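PDB 3IFR: carbohydrate kinase, FGGY from Rhodospirillum rubrum, which probably phosphorylates D-xylulose with ATP, acting as a xylulokinase of the FGGY family of carbohydrate kinases. Local coordinates for residues T172-V177 with R218-V223; A336-L341 with R372-R377; V30-S35 with A64-T69; D281-L286 with V391-D396; E124-R129 with A197-L202. All blocks are in the same frame, centred on the assembly; numbering follows the deposited sequence.

Interaction 1 of 5, residues T172-V177 with R218-V223; sequences TGERVV and RVLGAV
Val176 and Leu220 meet tip to tip, CG2 of the valine pressed on CD1 of the leucine at 3.3 Å, tighter than usual for two methyl groups. Leu220 CD1 also lies 3.7 Å from Glu174 CB, these two side chains sliding past each other in opposite directions. Farther along, Thr172 CA makes a CA-H...O contact of 3.2 Å with Ala222 O. One water accepts from Ala222 N at 3.0 Å and is also hydrogen-bonded to Thr172 O and Glu174 OE2, so it links both segments. Behind this layer, Thr172 OG1, set between its own N and carbonyl carbon (chi1 61°), receives Glu174 N at 3.0 Å in an ST turn and bonds to Asn168 O of helix 163-172; Gly173, at positive phi, leads the chain out of that helix. A valine in place of Thr172 would probably leave Glu174 N and Asn168 O without this partner and the turn less firmly fixed. On the strand side, Leu220 and Gly221 both face Val239, a classic beta bulge. Direct contact is thus apolar or C-H based, and the polar link from loop 172-177 to strand 219-222, at one edge of the sheet, runs through water.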
# COMPACT_ATOMS: atom_id res chain seq x y z
N THR A 172 -3.19 3.06 24.53
CA THR A 172 -3.09 4.40 25.11
C THR A 172 -4.38 4.85 25.79
O THR A 172 -4.37 5.78 26.58
CB THR A 172 -2.77 5.43 24.00
OG1 THR A 172 -3.84 5.44 23.05
CG2 THR A 172 -1.50 5.04 23.28
N GLY A 173 -5.49 4.22 25.47
CA GLY A 173 -6.79 4.70 25.89
C GLY A 173 -7.20 5.99 25.19
O GLY A 173 -8.21 6.60 25.52
N GLU A 174 -6.43 6.43 24.21
CA GLU A 174 -6.87 7.59 23.47
C GLU A 174 -7.94 7.18 22.44
O GLU A 174 -8.06 6.02 22.09
CB GLU A 174 -5.66 8.24 22.80
CG GLU A 174 -4.61 8.72 23.78
CD GLU A 174 -5.20 9.65 24.83
OE1 GLU A 174 -6.34 10.13 24.63
OE2 GLU A 174 -4.53 9.89 25.85
N ARG A 175 -8.70 8.12 21.93
CA ARG A 175 -9.65 7.78 20.88
C ARG A 175 -9.41 8.65 19.65
O ARG A 175 -9.90 9.76 19.60
CB ARG A 175 -11.06 7.96 21.41
CG ARG A 175 -12.14 7.22 20.64
CD ARG A 175 -13.52 7.76 21.07
NE ARG A 175 -14.59 7.34 20.18
CZ ARG A 175 -15.24 8.16 19.38
NH1 ARG A 175 -14.91 9.43 19.37
NH2 ARG A 175 -16.20 7.71 18.62
N VAL A 176 -8.64 8.17 18.67
CA VAL A 176 -8.40 8.92 17.45
C VAL A 176 -8.30 7.99 16.26
O VAL A 176 -8.17 6.79 16.43
CB VAL A 176 -7.10 9.79 17.50
CG1 VAL A 176 -7.12 10.75 18.72
CG2 VAL A 176 -5.82 8.91 17.42
N VAL A 177 -8.36 8.54 15.05
CA VAL A 177 -7.91 7.78 13.89
C VAL A 177 -6.83 8.53 13.09
O VAL A 177 -6.78 9.75 13.10
CB VAL A 177 -9.09 7.42 12.98
CG1 VAL A 177 -9.97 6.45 13.69
CG2 VAL A 177 -9.85 8.66 12.57
N ARG A 218 3.00 13.04 14.97
CA ARG A 218 2.82 13.58 16.31
C ARG A 218 2.57 12.47 17.32
O ARG A 218 1.96 11.45 16.98
CB ARG A 218 1.62 14.52 16.36
CG ARG A 218 1.81 15.87 15.75
CD ARG A 218 0.62 16.73 16.14
NE ARG A 218 0.38 17.78 15.16
CZ ARG A 218 -0.81 18.33 14.93
NH1 ARG A 218 -1.89 17.93 15.62
NH2 ARG A 218 -0.90 19.28 14.00
N VAL A 219 3.00 12.68 18.57
CA VAL A 219 2.75 11.74 19.64
C VAL A 219 1.26 11.64 19.86
O VAL A 219 0.58 12.66 19.96
CB VAL A 219 3.43 12.18 20.99
CG1 VAL A 219 3.60 11.00 21.90
CG2 VAL A 219 4.76 12.79 20.74
N LEU A 220 0.75 10.41 19.95
CA LEU A 220 -0.67 10.14 20.13
C LEU A 220 -1.06 9.98 21.61
O LEU A 220 -2.12 10.45 22.05
CB LEU A 220 -1.08 8.91 19.28
CG LEU A 220 -2.29 8.08 19.72
CD1 LEU A 220 -3.51 8.98 19.82
CD2 LEU A 220 -2.60 6.93 18.78
N GLY A 221 -0.21 9.31 22.38
CA GLY A 221 -0.43 9.14 23.80
C GLY A 221 0.67 8.28 24.39
O GLY A 221 1.76 8.21 23.86
N ALA A 222 0.38 7.63 25.50
CA ALA A 222 1.38 6.80 26.15
C ALA A 222 0.77 5.43 26.47
O ALA A 222 -0.43 5.33 26.67
CB ALA A 222 1.84 7.47 27.41
N VAL A 223 1.60 4.39 26.52
CA VAL A 223 1.18 3.05 26.92
C VAL A 223 0.70 3.08 28.36
O VAL A 223 1.40 3.53 29.26
CB VAL A 223 2.34 2.02 26.82
CG1 VAL A 223 1.99 0.70 27.50
CG2 VAL A 223 2.72 1.77 25.37
O HOH W 1 -2.45 7.88 26.58

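Interaction 2 of 5, residues A336-L341 with R372-R377; sequences AGADGL and RGHLWR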
# COMPACT_ATOMS: atom_id res chain seq x y z
N ALA A 336 14.70 -5.98 -27.44
CA ALA A 336 13.73 -5.02 -26.92
C ALA A 336 12.56 -4.87 -27.87
O ALA A 336 12.77 -4.67 -29.05
CB ALA A 336 14.42 -3.67 -26.73
N GLY A 337 11.32 -4.94 -27.36
CA GLY A 337 10.14 -4.83 -28.20
C GLY A 337 9.64 -6.19 -28.66
O GLY A 337 8.55 -6.31 -29.22
N ALA A 338 10.45 -7.22 -28.43
CA ALA A 338 10.08 -8.61 -28.74
C ALA A 338 9.59 -8.87 -30.15
O ALA A 338 8.76 -9.71 -30.37
CB ALA A 338 9.06 -9.10 -27.75
N ASP A 339 10.12 -8.14 -31.13
CA ASP A 339 9.85 -8.45 -32.54
C ASP A 339 8.39 -8.22 -32.88
O ASP A 339 7.77 -9.05 -33.55
CB ASP A 339 10.24 -9.91 -32.85
CG ASP A 339 11.75 -10.08 -33.09
OD1 ASP A 339 12.26 -9.53 -34.09
OD2 ASP A 339 12.43 -10.76 -32.29
N GLY A 340 7.84 -7.11 -32.39
CA GLY A 340 6.50 -6.72 -32.78
C GLY A 340 5.37 -7.25 -31.92
O GLY A 340 4.20 -7.00 -32.19
N LEU A 341 5.72 -7.99 -30.87
CA LEU A 341 4.75 -8.42 -29.88
C LEU A 341 4.30 -7.18 -29.11
O LEU A 341 5.12 -6.31 -28.81
CB LEU A 341 5.38 -9.41 -28.90
CG LEU A 341 5.29 -10.88 -29.28
CD1 LEU A 341 5.64 -11.79 -28.11
CD2 LEU A 341 3.87 -11.14 -29.66
N ARG A 372 9.00 -18.82 -26.49
CA ARG A 372 8.56 -18.51 -25.14
C ARG A 372 9.26 -17.25 -24.56
O ARG A 372 8.67 -16.50 -23.78
CB ARG A 372 8.65 -19.73 -24.21
CG ARG A 372 10.05 -20.19 -23.95
CD ARG A 372 10.04 -21.55 -23.24
NE ARG A 372 9.66 -22.59 -24.18
CZ ARG A 372 8.47 -23.17 -24.21
NH1 ARG A 372 7.52 -22.85 -23.31
NH2 ARG A 372 8.24 -24.09 -25.14
N GLY A 373 10.47 -16.99 -25.01
CA GLY A 373 11.21 -15.80 -24.63
C GLY A 373 10.54 -14.51 -25.04
O GLY A 373 10.49 -13.59 -24.25
N HIS A 374 10.03 -14.44 -26.27
CA HIS A 374 9.28 -13.29 -26.73
C HIS A 374 8.03 -13.08 -25.90
O HIS A 374 7.71 -11.95 -25.53
CB HIS A 374 8.83 -13.49 -28.17
CG HIS A 374 9.92 -13.39 -29.17
ND1 HIS A 374 10.75 -14.45 -29.47
CD2 HIS A 374 10.28 -12.38 -29.99
CE1 HIS A 374 11.59 -14.08 -30.42
NE2 HIS A 374 11.34 -12.83 -30.75
N LEU A 375 7.31 -14.16 -25.60
CA LEU A 375 6.09 -14.02 -24.81
C LEU A 375 6.39 -13.47 -23.42
O LEU A 375 5.73 -12.55 -22.95
CB LEU A 375 5.30 -15.34 -24.69
CG LEU A 375 4.33 -15.78 -25.80
CD1 LEU A 375 3.05 -16.41 -25.23
CD2 LEU A 375 3.95 -14.64 -26.64
N TRP A 376 7.37 -14.09 -22.76
CA TRP A 376 7.81 -13.64 -21.46
C TRP A 376 8.25 -12.17 -21.49
O TRP A 376 7.88 -11.35 -20.63
CB TRP A 376 8.97 -14.51 -20.99
CG TRP A 376 9.36 -14.28 -19.57
CD1 TRP A 376 10.53 -13.77 -19.13
CD2 TRP A 376 8.57 -14.56 -18.40
NE1 TRP A 376 10.54 -13.72 -17.76
CE2 TRP A 376 9.35 -14.20 -17.28
CE3 TRP A 376 7.29 -15.07 -18.19
CZ2 TRP A 376 8.88 -14.32 -15.97
CZ3 TRP A 376 6.82 -15.20 -16.88
CH2 TRP A 376 7.62 -14.83 -15.79
N ARG A 377 9.03 -11.84 -22.51
CA ARG A 377 9.56 -10.50 -22.65
C ARG A 377 8.46 -9.47 -22.82
O ARG A 377 8.44 -8.44 -22.15
CB ARG A 377 10.52 -10.41 -23.83
CG ARG A 377 11.02 -8.98 -24.03
CD ARG A 377 12.39 -8.96 -24.61
NE ARG A 377 12.97 -7.65 -24.41
CZ ARG A 377 14.15 -7.42 -23.82
NH1 ARG A 377 14.89 -8.43 -23.37
NH2 ARG A 377 14.56 -6.17 -23.69
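His374 turns the edge of its ring to the 336-341 loop, and Asp339 crosses it obliquely with the carboxylate and ring planes 41° apart. NE2 donates to Asp339 OD2 at 2.8 Å; the acceptor lies close to the ring plane, while the nitrogen meets OD2 on its anti side, 22° out of the carboxylate plane. Ala338 O sits at the same ring edge, 3.1 Å from His374 CD2. The other ring nitrogen, ND1, is hydrogen-bonded to Thr371 OG1, so bonds at both nitrogens fix the ring's rotation. Beside the imidazole, Leu341 sends CD1 in against the helix backbone, 3.3 Å from His374 O, and the same methyl meets Leu375 CD2 at 3.6 Å. One turn on, Arg377 holds CG anti to its N (chi1 177°) and runs extended to the guanidinium, which lies with one face under Ala336 N; its NH2 is 3.5 Å from Ala336 CA. That group's polar partners are elsewhere: Glu381 takes NE in a salt bridge and also accepts from Gly337 N, while Tyr478 OH and Ala331 O hold the two terminal nitrogens. Gly337 to Gly340 all have positive phi, a tight coil that brings Ala338 and Asp339 to the histidine. The loop connects helix 322-332 to strand 342-344, and the contact fastens it across the first turns of helix 372-397, whose other sides pack through Trp376 and Leu375 on helix 305-315, with Trp376 also touching helix 322-332.

Interaction 3 of 5, residues V30-S35 with A64-T69; sequences VVAVAS and AELKTT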
# COMPACT_ATOMS: atom_id res chain seq x y z
N VAL A 30 18.71 -3.67 13.64
CA VAL A 30 17.49 -4.33 14.01
C VAL A 30 17.87 -5.34 15.06
O VAL A 30 18.44 -6.38 14.74
CB VAL A 30 16.90 -5.05 12.81
CG1 VAL A 30 15.61 -5.72 13.19
CG2 VAL A 30 16.66 -4.03 11.71
N VAL A 31 17.57 -5.02 16.32
CA VAL A 31 17.89 -5.91 17.42
C VAL A 31 17.04 -7.20 17.38
O VAL A 31 17.55 -8.25 17.67
CB VAL A 31 17.68 -5.20 18.78
CG1 VAL A 31 17.91 -6.17 19.90
CG2 VAL A 31 18.60 -4.02 18.93
N ALA A 32 15.76 -7.11 17.04
CA ALA A 32 14.87 -8.28 17.06
C ALA A 32 13.67 -8.14 16.12
O ALA A 32 13.19 -7.03 15.86
CB ALA A 32 14.36 -8.55 18.50
N VAL A 33 13.15 -9.27 15.67
CA VAL A 33 11.94 -9.28 14.84
C VAL A 33 11.03 -10.37 15.37
O VAL A 33 11.49 -11.49 15.56
CB VAL A 33 12.26 -9.53 13.33
CG1 VAL A 33 11.01 -9.45 12.47
CG2 VAL A 33 13.25 -8.52 12.84
N ALA A 34 9.76 -10.06 15.63
CA ALA A 34 8.78 -11.11 15.92
C ALA A 34 7.55 -11.07 15.00
O ALA A 34 7.10 -9.99 14.62
CB ALA A 34 8.35 -11.05 17.38
N SER A 35 7.02 -12.25 14.65
CA SER A 35 5.81 -12.31 13.85
C SER A 35 4.80 -13.36 14.31
O SER A 35 5.10 -14.24 15.11
CB SER A 35 6.12 -12.53 12.38
OG SER A 35 6.53 -13.86 12.14
N ALA A 64 5.94 -8.69 23.48
CA ALA A 64 6.60 -9.48 24.52
C ALA A 64 7.77 -10.33 23.98
O ALA A 64 8.83 -10.42 24.60
CB ALA A 64 5.60 -10.34 25.18
N GLU A 65 7.61 -10.93 22.82
CA GLU A 65 8.71 -11.74 22.27
C GLU A 65 9.93 -10.87 21.94
O GLU A 65 11.06 -11.31 22.09
CB GLU A 65 8.28 -12.52 21.04
CG GLU A 65 9.39 -13.42 20.53
CD GLU A 65 9.02 -14.17 19.27
OE1 GLU A 65 7.97 -14.85 19.27
OE2 GLU A 65 9.80 -14.09 18.29
N LEU A 66 9.68 -9.63 21.52
CA LEU A 66 10.76 -8.68 21.26
C LEU A 66 11.65 -8.51 22.49
O LEU A 66 12.88 -8.57 22.39
CB LEU A 66 10.17 -7.31 20.89
CG LEU A 66 10.36 -6.78 19.47
CD1 LEU A 66 10.23 -7.88 18.44
CD2 LEU A 66 9.45 -5.57 19.18
N LYS A 67 11.02 -8.30 23.64
CA LYS A 67 11.69 -8.15 24.92
C LYS A 67 12.42 -9.43 25.31
O LYS A 67 13.48 -9.37 25.86
CB LYS A 67 10.65 -7.82 25.97
CG LYS A 67 11.14 -7.28 27.30
CD LYS A 67 9.95 -7.28 28.29
CE LYS A 67 10.15 -6.30 29.42
NZ LYS A 67 8.86 -6.09 30.20
N THR A 68 11.85 -10.58 25.01
CA THR A 68 12.37 -11.89 25.38
C THR A 68 13.55 -12.25 24.52
O THR A 68 14.49 -12.90 24.96
CB THR A 68 11.26 -12.96 25.20
OG1 THR A 68 10.58 -13.10 26.44
CG2 THR A 68 11.81 -14.31 24.82
N THR A 69 13.47 -11.84 23.26
CA THR A 69 14.56 -12.05 22.32
C THR A 69 15.78 -11.13 22.61
O THR A 69 16.91 -11.59 22.71
CB THR A 69 14.03 -11.87 20.89
OG1 THR A 69 13.31 -13.06 20.50
CG2 THR A 69 15.15 -11.57 19.90
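Ala32 CB and Thr69 CG2 stand only 3.4 Å apart, closer than usual for two carbons, where a strand and a helix pack largely through methyl groups. Thr69 delivers that methyl by placing CG2 anti to its backbone N, which leaves OG1 turned back to the helix and weakly bonded to Glu65 O at 3.3 Å. Leu66 comes in alongside: its CD1 lies 3.8 Å from Ala34 CB and 3.6 Å from Ala34 N, resting on the strand backbone between the two alanines. Glu65, extended beyond CG, runs past Ala34, with OE2 3.5 Å from the alanine CB and OE1 in a salt bridge to Arg36 farther along the strand. The short segments approach to 7.7 Å between axes, and their directions differ by 143°, roughly antiparallel but well skewed. Small residues on the strand permit this closeness. Strand 29-37 forms one edge of the mixed sheet in the N-terminal domain; Val31 and Ala32 both face Leu23 in a classic beta bulge, and Leu66 reaches on to Ala21 and Ile10 of the next strands. Across the two segments the helix is therefore held by shape and van der Waals contact, while the glutamate places its charge beside the strand for Arg36.

Interaction 4 of 5, residues D281-L286 with V391-D396; sequences DPRLYL and VAVLDD
The type I beta turn from Asp281 to Leu284 rests on the last part of the long helix 372-397, with Arg283 and Leu284 meeting Val393 on it. Val393 CG1 sits over one face of the Arg283 guanidinium, 3.5 Å above its plane and offset toward the rim, and touches Arg283 CD at 3.7 Å. The same methyl packs on Leu284 CD1 at 3.6 Å. Leu284 then crosses Leu394 at about a right angle, its CD1 and Leu394 CD1 only 3.2 Å apart, a tight pair. Asp281, Arg283 and Asp396 form a salt-bridge network: within the turn Asp281 faces NE and NH1 through its two carboxylate oxygens, although those bonds are modelled too short for their lengths to be trusted. Toward the helix, Arg283 NH2 makes a long salt bridge of 3.7 Å to Asp396 OD2, which lies near the guanidinium plane although the guanidinium and carboxylate planes are 55° apart. The bend at chi3 (-87°) turns the guanidinium over the valine. An alanine in place of Val393 would probably open a gap under the guanidinium and beside Leu284, leaving the arginine less firmly placed. Leu394 also packs on Ile271 and Val273 of strand 269-273 in the C-terminal domain sheet.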
# COMPACT_ATOMS: atom_id res chain seq x y z
N ASP A 281 -6.66 12.93 -8.48
CA ASP A 281 -6.86 12.69 -9.88
C ASP A 281 -7.52 11.33 -10.07
O ASP A 281 -7.14 10.33 -9.43
CB ASP A 281 -5.56 12.81 -10.63
CG ASP A 281 -5.74 12.66 -12.15
OD1 ASP A 281 -5.71 13.72 -12.85
OD2 ASP A 281 -5.90 11.49 -12.63
N PRO A 282 -8.54 11.29 -10.95
CA PRO A 282 -9.35 10.11 -11.30
C PRO A 282 -8.49 8.88 -11.44
O PRO A 282 -9.00 7.77 -11.50
CB PRO A 282 -9.90 10.48 -12.68
CG PRO A 282 -10.01 11.97 -12.65
CD PRO A 282 -8.89 12.47 -11.78
N ARG A 283 -7.19 9.08 -11.52
CA ARG A 283 -6.31 8.03 -12.03
C ARG A 283 -5.47 7.39 -10.92
O ARG A 283 -4.99 6.27 -11.05
CB ARG A 283 -5.43 8.62 -13.15
CG ARG A 283 -6.24 9.09 -14.37
CD ARG A 283 -5.44 9.94 -15.37
NE ARG A 283 -5.47 11.35 -15.01
CZ ARG A 283 -4.78 12.32 -15.63
NH1 ARG A 283 -4.90 13.57 -15.21
NH2 ARG A 283 -3.99 12.06 -16.66
N LEU A 284 -5.36 8.12 -9.81
CA LEU A 284 -4.35 7.90 -8.78
C LEU A 284 -5.00 8.29 -7.46
O LEU A 284 -5.73 9.28 -7.41
CB LEU A 284 -3.17 8.84 -9.02
CG LEU A 284 -2.31 8.46 -10.22
CD1 LEU A 284 -1.27 9.54 -10.50
CD2 LEU A 284 -1.62 7.12 -10.01
N TYR A 285 -4.75 7.53 -6.39
CA TYR A 285 -5.36 7.87 -5.09
C TYR A 285 -4.42 8.73 -4.24
O TYR A 285 -3.21 8.63 -4.36
CB TYR A 285 -5.69 6.59 -4.31
CG TYR A 285 -5.79 5.32 -5.16
CD1 TYR A 285 -6.92 5.05 -5.92
CD2 TYR A 285 -4.74 4.38 -5.19
CE1 TYR A 285 -7.02 3.88 -6.70
CE2 TYR A 285 -4.83 3.21 -5.96
CZ TYR A 285 -5.97 2.98 -6.72
OH TYR A 285 -6.06 1.84 -7.49
N LEU A 286 -4.97 9.52 -3.35
CA LEU A 286 -4.15 10.34 -2.51
C LEU A 286 -4.07 9.89 -1.04
O LEU A 286 -5.01 9.29 -0.49
CB LEU A 286 -4.62 11.78 -2.64
CG LEU A 286 -3.81 12.95 -2.11
CD1 LEU A 286 -2.39 13.11 -2.75
CD2 LEU A 286 -4.64 14.20 -2.30
N VAL A 391 3.65 6.99 -14.30
CA VAL A 391 4.64 8.05 -14.15
C VAL A 391 4.21 9.26 -14.99
O VAL A 391 4.26 10.41 -14.53
CB VAL A 391 6.07 7.56 -14.57
CG1 VAL A 391 7.09 8.69 -14.44
CG2 VAL A 391 6.50 6.38 -13.70
N ALA A 392 3.77 9.00 -16.21
CA ALA A 392 3.33 10.06 -17.09
C ALA A 392 2.15 10.76 -16.43
O ALA A 392 2.01 11.99 -16.44
CB ALA A 392 2.93 9.49 -18.50
N VAL A 393 1.27 9.97 -15.83
CA VAL A 393 0.15 10.60 -15.15
C VAL A 393 0.64 11.44 -13.99
O VAL A 393 0.20 12.58 -13.86
CB VAL A 393 -0.97 9.61 -14.79
CG1 VAL A 393 -2.03 10.27 -13.92
CG2 VAL A 393 -1.60 9.12 -16.08
N LEU A 394 1.55 10.92 -13.17
CA LEU A 394 2.09 11.69 -12.05
C LEU A 394 2.61 13.05 -12.55
O LEU A 394 2.25 14.13 -12.04
CB LEU A 394 3.25 10.95 -11.37
CG LEU A 394 3.07 9.91 -10.25
CD1 LEU A 394 1.74 10.07 -9.50
CD2 LEU A 394 3.28 8.48 -10.72
N ASP A 395 3.44 12.97 -13.58
CA ASP A 395 3.97 14.12 -14.27
C ASP A 395 2.87 15.10 -14.68
O ASP A 395 2.96 16.29 -14.40
CB ASP A 395 4.74 13.67 -15.50
CG ASP A 395 6.02 14.45 -15.70
OD1 ASP A 395 6.01 15.67 -15.49
OD2 ASP A 395 7.06 13.82 -16.03
N ASP A 396 1.84 14.60 -15.34
CA ASP A 396 0.74 15.43 -15.78
C ASP A 396 0.10 16.20 -14.64
O ASP A 396 -0.30 17.37 -14.81
CB ASP A 396 -0.36 14.57 -16.35
CG ASP A 396 -0.16 14.25 -17.79
OD1 ASP A 396 0.93 14.55 -18.32
OD2 ASP A 396 -1.11 13.68 -18.38

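Interaction 5 of 5, residues E124-R129 with A197-L202; sequences EAFLAR and ADLVAL
Asp198 OD2 is the point on which both terminal nitrogens of Arg129 converge. NH1 donates to it weakly and NH2 forms the salt bridge, but the modelled place of the oxygen is unsure and the NH2 separation implausibly short, so both lengths are doubtful and the pairing is sounder than its distances. The carboxylate oxygen lies at the edge of the guanidinium, near its plane, with the planes of the two groups 48° apart. Arg129 reaches it with CG anti to the backbone N (chi1 179°) and the chain extended to NE, which makes a salt bridge to Asp189. Leu199 covers one face of the guanidinium, its CD1 3.8 Å above the plane and offset toward the rim; its CD2 comes within 3.4 Å of NH1. The same CD2 also touches Phe126 CE2 at 3.9 Å, and Leu202 CD1 adds a looser contact to that ring carbon at 4.2 Å. Both leucines approach the ring obliquely. The axes of the short helical segments stay 13.1 Å apart at an angle of 125°, so long side chains bridge the distance between the two helices. Phe126 continues onto Val134, and Leu202 onto Leu117 and Glu120 of helix 111-120. The contact thus joins an apolar cluster to a charged rim: the arginine is shared by two aspartates and is likely to offset part of the negative charge of both, while Leu199 shields one side of it.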
# COMPACT_ATOMS: atom_id res chain seq x y z
N GLU A 124 -16.80 13.19 -9.13
CA GLU A 124 -15.61 13.98 -9.45
C GLU A 124 -15.41 15.00 -8.36
O GLU A 124 -14.33 15.11 -7.79
CB GLU A 124 -15.76 14.71 -10.78
CG GLU A 124 -15.59 13.82 -11.98
CD GLU A 124 -16.03 12.39 -11.71
OE1 GLU A 124 -16.97 11.91 -12.40
OE2 GLU A 124 -15.45 11.76 -10.79
N ALA A 125 -16.46 15.75 -8.08
CA ALA A 125 -16.38 16.73 -7.03
C ALA A 125 -15.88 16.00 -5.79
O ALA A 125 -15.04 16.50 -5.06
CB ALA A 125 -17.74 17.34 -6.79
N PHE A 126 -16.39 14.78 -5.59
CA PHE A 126 -16.04 13.99 -4.41
C PHE A 126 -14.55 13.63 -4.43
O PHE A 126 -13.84 13.77 -3.42
CB PHE A 126 -16.87 12.70 -4.37
CG PHE A 126 -16.54 11.83 -3.20
CD1 PHE A 126 -15.46 10.97 -3.25
CD2 PHE A 126 -17.28 11.89 -2.05
CE1 PHE A 126 -15.14 10.18 -2.16
CE2 PHE A 126 -16.97 11.11 -0.96
CZ PHE A 126 -15.90 10.24 -1.02
N LEU A 127 -14.10 13.13 -5.58
CA LEU A 127 -12.72 12.71 -5.73
C LEU A 127 -11.78 13.93 -5.62
O LEU A 127 -10.69 13.85 -5.03
CB LEU A 127 -12.55 11.89 -7.01
CG LEU A 127 -11.27 11.19 -7.49
CD1 LEU A 127 -10.69 11.94 -8.67
CD2 LEU A 127 -10.20 11.02 -6.41
N ALA A 128 -12.21 15.09 -6.13
CA ALA A 128 -11.45 16.34 -5.98
C ALA A 128 -11.46 16.79 -4.54
O ALA A 128 -10.69 17.64 -4.13
CB ALA A 128 -12.02 17.44 -6.85
N ARG A 129 -12.36 16.26 -3.77
CA ARG A 129 -12.49 16.77 -2.44
C ARG A 129 -11.68 15.96 -1.44
O ARG A 129 -11.03 16.51 -0.56
CB ARG A 129 -13.96 16.75 -2.06
CG ARG A 129 -14.24 17.24 -0.72
CD ARG A 129 -15.61 17.82 -0.78
NE ARG A 129 -15.93 18.51 0.43
CZ ARG A 129 -16.90 18.14 1.24
NH1 ARG A 129 -17.65 17.10 0.92
NH2 ARG A 129 -17.14 18.83 2.34
N ALA A 197 -18.44 17.13 8.54
CA ALA A 197 -19.76 16.64 8.93
C ALA A 197 -20.47 16.07 7.70
O ALA A 197 -20.84 14.90 7.63
CB ALA A 197 -20.54 17.78 9.51
N ASP A 198 -20.73 16.97 6.78
CA ASP A 198 -20.89 16.69 5.40
C ASP A 198 -20.51 15.26 4.98
O ASP A 198 -21.34 14.50 4.53
CB ASP A 198 -19.95 17.71 4.72
CG ASP A 198 -20.26 17.90 3.30
OD1 ASP A 198 -21.38 17.58 2.87
OD2 ASP A 198 -19.38 18.36 2.58
N LEU A 199 -19.24 14.90 5.11
CA LEU A 199 -18.73 13.65 4.56
C LEU A 199 -19.14 12.46 5.39
O LEU A 199 -19.48 11.41 4.85
CB LEU A 199 -17.21 13.70 4.40
CG LEU A 199 -16.84 14.55 3.18
CD1 LEU A 199 -15.41 15.03 3.22
CD2 LEU A 199 -17.18 13.82 1.85
N VAL A 200 -19.09 12.60 6.71
CA VAL A 200 -19.58 11.56 7.58
C VAL A 200 -21.09 11.31 7.37
O VAL A 200 -21.54 10.18 7.26
CB VAL A 200 -19.27 11.88 9.06
CG1 VAL A 200 -19.70 10.75 9.93
CG2 VAL A 200 -17.78 12.12 9.22
N ALA A 201 -21.86 12.38 7.25
CA ALA A 201 -23.30 12.24 6.97
C ALA A 201 -23.59 11.29 5.81
O ALA A 201 -24.55 10.57 5.87
CB ALA A 201 -23.97 13.61 6.72
N LEU A 202 -22.78 11.29 4.76
CA LEU A 202 -22.99 10.36 3.65
C LEU A 202 -23.10 8.87 4.08
O LEU A 202 -23.71 8.05 3.39
CB LEU A 202 -21.84 10.46 2.64
CG LEU A 202 -21.80 11.30 1.35
CD1 LEU A 202 -20.94 10.55 0.38
CD2 LEU A 202 -23.17 11.60 0.74

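In the fold
Interactions 1 and 3 sit at the two outermost strands of one sheet in the N-terminal domain, their centres about 23 Å apart. Interaction 5 lies in the same domain, but its centre is about 42 Å from that of interaction 3. Interactions 2 and 4 use the two ends of helix 372-397 in the C-terminal domain, with centres about 28 Å apart. The two domains meet where interactions 4 and 5 touch: Pro282 N packs on Leu127 CD1 at 3.2 Å. FGGY kinases generally hold their active site in the cleft between the domains, so this junction may bear on how the two halves are placed. Interactions 1 and 2, about 53 Å apart between centres, lie on opposite sides of the chain's centre.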